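Side-chain contacts in transcription termination factor FttA (Methanosarcina mazei, PDB 2XR1), which probably terminates transcription as a homodimeric, zinc-dependent nuclease that cleaves nascent RNA at the exit channel of RNA polymerase and degrades the released transcript: residues B[332-337]-B[455-460]; B[361-366]-B[427-432]. All blocks are in the same frame, centred on the assembly; numbering follows the deposited sequence.

Contact 1 of 2, residues B[332-337]-B[455-460]; sequences HILGSA and TAIHAT. With ZN (zinc ion), chain E.
Leu334 turns its CG anti to the backbone N (chi1 -176°), which carries CD2 out of the loop and over the imidazole of His458. That ring reaches it with CG anti to its own carbonyl carbon, beside the backbone N (chi1 -71°). The two side chains run alongside each other, pointing opposite ways, and Leu334 CD2 settles 3.6 Å from the centroid of the His458 ring, only 15° off the ring normal. This is a CH-pi contact over the face, displaced a little toward the rim, and Leu334 CD2 is 3.5 Å from His458 ND1. Leu334 CB follows along the ring and lies 3.8 Å from His458 NE2. Next to the ring, Leu334 CD2 touches Ile457 CG2 at 4.1 Å, while the end of that isoleucine side chain leads away, and Ile457 also packs on Leu275 and Leu278 of helix 270-290. Branched aliphatic residues suit this buried site, where Leu334 also packs on Pro271, Leu275 and Tyr464.

A type II turn from Ile333 to Ser336 presents the leucine. Gly335 takes its third position, whose positive phi is one that glycine adopts readily. Ser336 OG accepts from His332 N at 2.9 Å, tying the turn to the metal ligand. His332 NE2 binds zinc at 2.2 Å together with His245, His247 and Asp355, and its ND1 is hydrogen-bonded to the carbonyl of Gly582.

No hydrogen bond joins the two segments. Because His458 ND1 is hydrogen-bonded to the carbonyl of Ala454, one turn back in its helix, the ring's rotation is fixed and its face is offered to an apolar partner. The metallo-beta-lactamase zinc loop thus meets the beta-CASP helix through dispersion and CH-pi contact rather than polar bonds.

Contact 2 of 2, residues B[361-366]-B[427-432]; sequences TRLFDP and VMIVLE
Ile429 meets two neighbouring residues of the 361-366 loop, one with each branch. Its CD1, at the end of the longer branch, lies 3.5 Å from Leu363 CD2 in a buried apolar contact. Ile429 CG2 stands over one face of the Arg362 guanidinium, displaced toward the rim and 3.7 Å from Arg362 NH2. Isoleucine, branched at CB, suits the place: with CG1 anti to the carbonyl carbon (chi1 -75°) CG2 is anti to the backbone N, and the two branches reach different partners. The arginine chain bends at chi2 and chi3 to bring its flat end over the methyl. With that methyl over its face, the guanidinium still engages carboxylates: NH1 forms salt bridges with Glu397 of helix 393-409 and Glu433 of helix 423-436.

Behind these side chains the loop is braced by an ST motif, in which Thr361 OG1 accepts from Phe364 N at 3.2 Å. Leu363 CB covers the centre of one Phe364 ring face. Backbone hydrogen bonding between Leu363 and Asn466 ties the loop to the chain following helix 451-460.

Helix 423-436 therefore faces the metallo-beta-lactamase loop with Ile429, while Val427 and Val430 pack on Leu400 of helix 393-409 and Leu431 reaches Val506 of strand 506-509 in the parallel beta-CASP sheet.

How the contacts relate
Along the chain, both segments of contact 2 fall between the two of contact 1: loops 332-337 and 361-366 come first, then helical segments 427-432 and 455-460. The loops belong to the metallo-beta-lactamase region, one leading into strand 337-343 and the other following strand 348-352 of the same mixed sheet. Their partners are beta-CASP helices 423-436 and 451-460, on either side in sequence of strand 445-448. With centres 12 Å apart, the contacts touch: the Phe364 ring packs against the Ile333-Leu334 backbone, and Met428 SD meets Thr455 OG1. Together they form a continuous stretch of the interface between the two domains, which reaches the zinc site at contact 1 through His332; in contact 2 the Leu363 side chain lies about 13 Å from a zinc ion.

Contact 1 of 2, residues B[332-337]-B[455-460]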
loop_
_atom_site.group_PDB
_atom_site.type_symbol
_atom_site.label_atom_id
_atom_site.label_comp_id
_atom_site.label_asym_id
_atom_site.label_seq_id
_atom_site.Cartn_x
_atom_site.Cartn_y
_atom_site.Cartn_z
ATOM N N HIS B 332 27.334 -8.466 9.936
ATOM C CA HIS B 332 27.580 -8.078 8.547
ATOM C C HIS B 332 28.700 -7.043 8.492
ATOM O O HIS B 332 29.714 -7.270 7.869
ATOM C CB HIS B 332 26.273 -7.550 7.971
ATOM C CG HIS B 332 26.368 -6.982 6.587
ATOM N ND1 HIS B 332 26.737 -7.732 5.495
ATOM C CD2 HIS B 332 26.050 -5.755 6.111
ATOM C CE1 HIS B 332 26.649 -6.987 4.405
ATOM N NE2 HIS B 332 26.235 -5.782 4.750
ATOM N N ILE B 333 28.502 -5.887 9.117
ATOM C CA ILE B 333 29.545 -4.883 9.235
ATOM C C ILE B 333 29.422 -4.285 10.605
ATOM O O ILE B 333 28.462 -4.574 11.300
ATOM C CB ILE B 333 29.491 -3.770 8.184
ATOM C CG1 ILE B 333 28.213 -2.955 8.271
ATOM C CG2 ILE B 333 29.688 -4.309 6.855
ATOM C CD1 ILE B 333 28.223 -1.643 7.374
ATOM N N LEU B 334 30.409 -3.484 10.976
ATOM C CA LEU B 334 30.471 -2.838 12.254
ATOM C C LEU B 334 29.194 -2.164 12.528
ATOM O O LEU B 334 28.861 -1.212 11.870
ATOM C CB LEU B 334 31.613 -1.799 12.289
ATOM C CG LEU B 334 31.872 -1.096 13.621
ATOM C CD1 LEU B 334 32.299 -2.073 14.727
ATOM C CD2 LEU B 334 32.892 0.004 13.414
ATOM N N GLY B 335 28.472 -2.654 13.520
ATOM C CA GLY B 335 27.255 -1.987 13.998
ATOM C C GLY B 335 26.013 -2.479 13.333
ATOM O O GLY B 335 24.947 -1.967 13.633
ATOM N N SER B 336 26.142 -3.449 12.433
ATOM C CA SER B 336 24.976 -3.973 11.690
ATOM C C SER B 336 23.984 -4.594 12.652
ATOM O O SER B 336 24.337 -5.267 13.605
ATOM C CB SER B 336 25.374 -4.988 10.608
ATOM O OG SER B 336 25.925 -6.225 11.117
ATOM N N ALA B 337 22.722 -4.355 12.427
ATOM C CA ALA B 337 21.733 -4.814 13.384
ATOM C C ALA B 337 20.677 -5.632 12.707
ATOM O O ALA B 337 20.434 -5.528 11.529
ATOM C CB ALA B 337 21.116 -3.657 14.146
ATOM N N THR B 455 38.121 2.503 9.119
ATOM C CA THR B 455 38.778 1.553 9.990
ATOM C C THR B 455 39.029 2.188 11.321
ATOM O O THR B 455 38.840 1.554 12.335
ATOM C CB THR B 455 40.116 1.073 9.368
ATOM O OG1 THR B 455 39.852 0.471 8.076
ATOM C CG2 THR B 455 40.782 0.070 10.280
ATOM N N ALA B 456 39.485 3.434 11.329
ATOM C CA ALA B 456 39.621 4.199 12.576
ATOM C C ALA B 456 38.363 4.066 13.442
ATOM O O ALA B 456 38.454 3.776 14.617
ATOM C CB ALA B 456 39.915 5.666 12.270
ATOM N N ILE B 457 37.192 4.201 12.832
ATOM C CA ILE B 457 35.935 4.146 13.574
ATOM C C ILE B 457 35.760 2.840 14.317
ATOM O O ILE B 457 35.182 2.844 15.390
ATOM C CB ILE B 457 34.729 4.429 12.659
ATOM C CG1 ILE B 457 34.752 5.906 12.257
ATOM C CG2 ILE B 457 33.434 4.107 13.382
ATOM C CD1 ILE B 457 34.271 6.206 10.896
ATOM N N HIS B 458 36.241 1.723 13.752
ATOM C CA HIS B 458 36.166 0.406 14.440
ATOM C C HIS B 458 36.829 0.532 15.829
ATOM O O HIS B 458 36.292 0.089 16.856
ATOM C CB HIS B 458 36.847 -0.711 13.622
ATOM C CG HIS B 458 36.103 -1.112 12.383
ATOM N ND1 HIS B 458 35.753 -0.212 11.402
ATOM C CD2 HIS B 458 35.654 -2.319 11.960
ATOM C CE1 HIS B 458 35.096 -0.844 10.442
ATOM N NE2 HIS B 458 35.037 -2.125 10.749
ATOM N N ALA B 459 37.979 1.194 15.861
ATOM C CA ALA B 459 38.725 1.331 17.090
ATOM C C ALA B 459 37.925 2.026 18.195
ATOM O O ALA B 459 38.201 1.849 19.373
ATOM C CB ALA B 459 40.035 2.057 16.827
ATOM N N THR B 460 36.944 2.827 17.810
ATOM C CA THR B 460 36.145 3.592 18.745
ATOM C C THR B 460 34.963 2.799 19.253
ATOM O O THR B 460 34.291 3.223 20.204
ATOM C CB THR B 460 35.594 4.846 18.053
ATOM O OG1 THR B 460 36.592 5.872 18.051
ATOM C CG2 THR B 460 34.346 5.359 18.737
HETATM ZN ZN ZN E . 25.188 -4.268 3.473
#

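Contact 2 of 2, residues B[361-366]-B[427-432]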
loop_
_atom_site.group_PDB
_atom_site.type_symbol
_atom_site.label_atom_id
_atom_site.label_comp_id
_atom_site.label_asym_id
_atom_site.label_seq_id
_atom_site.Cartn_x
_atom_site.Cartn_y
_atom_site.Cartn_z
ATOM N N THR B 361 33.064 -14.553 12.242
ATOM C CA THR B 361 34.047 -14.082 11.275
ATOM C C THR B 361 35.220 -13.487 12.034
ATOM O O THR B 361 35.204 -13.483 13.263
ATOM C CB THR B 361 33.412 -13.053 10.303
ATOM O OG1 THR B 361 32.899 -11.925 11.032
ATOM C CG2 THR B 361 32.275 -13.729 9.486
ATOM N N ARG B 362 36.251 -13.024 11.335
ATOM C CA ARG B 362 37.372 -12.437 12.022
ATOM C C ARG B 362 36.961 -11.225 12.857
ATOM O O ARG B 362 37.564 -10.970 13.880
ATOM C CB ARG B 362 38.507 -12.044 11.047
ATOM C CG ARG B 362 39.105 -13.185 10.233
ATOM C CD ARG B 362 39.596 -14.306 11.103
ATOM N NE ARG B 362 40.761 -13.840 11.804
ATOM C CZ ARG B 362 41.993 -13.934 11.324
ATOM N NH1 ARG B 362 42.214 -14.528 10.146
ATOM N NH2 ARG B 362 43.015 -13.454 12.030
ATOM N N LEU B 363 35.963 -10.468 12.417
ATOM C CA LEU B 363 35.594 -9.212 13.077
ATOM C C LEU B 363 34.396 -9.340 14.020
ATOM O O LEU B 363 34.358 -8.698 15.078
ATOM C CB LEU B 363 35.268 -8.123 12.046
ATOM C CG LEU B 363 36.379 -7.443 11.242
ATOM C CD1 LEU B 363 35.719 -6.581 10.205
ATOM C CD2 LEU B 363 37.238 -6.584 12.107
ATOM N N PHE B 364 33.417 -10.142 13.640
ATOM C CA PHE B 364 32.116 -10.123 14.311
ATOM C C PHE B 364 31.618 -11.488 14.789
ATOM O O PHE B 364 32.185 -12.527 14.440
ATOM C CB PHE B 364 31.093 -9.552 13.365
ATOM C CG PHE B 364 31.511 -8.255 12.741
ATOM C CD1 PHE B 364 31.710 -7.115 13.538
ATOM C CD2 PHE B 364 31.673 -8.155 11.345
ATOM C CE1 PHE B 364 32.068 -5.914 12.950
ATOM C CE2 PHE B 364 32.053 -6.951 10.760
ATOM C CZ PHE B 364 32.241 -5.831 11.558
ATOM N N ASP B 365 30.592 -11.464 15.629
ATOM C CA ASP B 365 29.950 -12.690 16.098
ATOM C C ASP B 365 28.813 -12.996 15.131
ATOM O O ASP B 365 28.430 -12.146 14.347
ATOM C CB ASP B 365 29.397 -12.518 17.506
ATOM C CG ASP B 365 30.476 -12.236 18.545
ATOM O OD1 ASP B 365 31.377 -13.109 18.780
ATOM O OD2 ASP B 365 30.394 -11.115 19.155
ATOM N N PRO B 366 28.273 -14.215 15.188
ATOM C CA PRO B 366 27.212 -14.574 14.253
ATOM C C PRO B 366 25.978 -13.760 14.453
ATOM O O PRO B 366 25.726 -13.317 15.556
ATOM C CB PRO B 366 26.884 -16.043 14.607
ATOM C CG PRO B 366 27.981 -16.546 15.539
ATOM C CD PRO B 366 28.690 -15.337 16.083
ATOM N N VAL B 427 39.544 -8.003 4.507
ATOM C CA VAL B 427 40.708 -8.227 3.647
ATOM C C VAL B 427 41.998 -7.780 4.333
ATOM O O VAL B 427 43.000 -8.459 4.276
ATOM C CB VAL B 427 40.584 -7.535 2.275
ATOM C CG1 VAL B 427 41.868 -7.696 1.475
ATOM C CG2 VAL B 427 39.450 -8.090 1.508
ATOM N N MET B 428 41.962 -6.643 5.002
ATOM C CA MET B 428 43.160 -6.119 5.716
ATOM C C MET B 428 43.630 -7.076 6.788
ATOM O O MET B 428 44.799 -7.253 6.966
ATOM C CB MET B 428 42.865 -4.757 6.356
ATOM C CG MET B 428 42.576 -3.651 5.355
ATOM S SD MET B 428 41.803 -2.193 6.098
ATOM C CE MET B 428 43.135 -1.740 7.260
ATOM N N ILE B 429 42.710 -7.702 7.509
ATOM C CA ILE B 429 43.111 -8.606 8.589
ATOM C C ILE B 429 43.818 -9.820 8.036
ATOM O O ILE B 429 44.769 -10.302 8.632
ATOM C CB ILE B 429 41.925 -9.071 9.445
ATOM C CG1 ILE B 429 41.492 -7.931 10.357
ATOM C CG2 ILE B 429 42.323 -10.276 10.326
ATOM C CD1 ILE B 429 40.113 -8.133 10.897
ATOM N N VAL B 430 43.365 -10.297 6.890
ATOM C CA VAL B 430 44.007 -11.414 6.243
ATOM C C VAL B 430 45.404 -11.027 5.749
ATOM O O VAL B 430 46.370 -11.771 5.967
ATOM C CB VAL B 430 43.099 -11.994 5.139
ATOM C CG1 VAL B 430 43.875 -12.881 4.205
ATOM C CG2 VAL B 430 41.981 -12.769 5.789
ATOM N N LEU B 431 45.511 -9.860 5.113
ATOM C CA LEU B 431 46.782 -9.425 4.516
ATOM C C LEU B 431 47.852 -9.185 5.578
ATOM O O LEU B 431 48.940 -9.731 5.484
ATOM C CB LEU B 431 46.587 -8.177 3.662
ATOM C CG LEU B 431 45.770 -8.404 2.389
ATOM C CD1 LEU B 431 45.324 -7.102 1.814
ATOM C CD2 LEU B 431 46.555 -9.164 1.349
ATOM N N GLU B 432 47.546 -8.413 6.612
ATOM C CA GLU B 432 48.542 -8.132 7.636
ATOM C C GLU B 432 49.100 -9.420 8.246
ATOM O O GLU B 432 50.301 -9.528 8.473
ATOM C CB GLU B 432 47.992 -7.184 8.724
ATOM C CG GLU B 432 47.596 -7.831 10.112
ATOM C CD GLU B 432 48.758 -7.924 11.115
ATOM O OE1 GLU B 432 49.567 -6.980 11.195
ATOM O OE2 GLU B 432 48.844 -8.930 11.858
#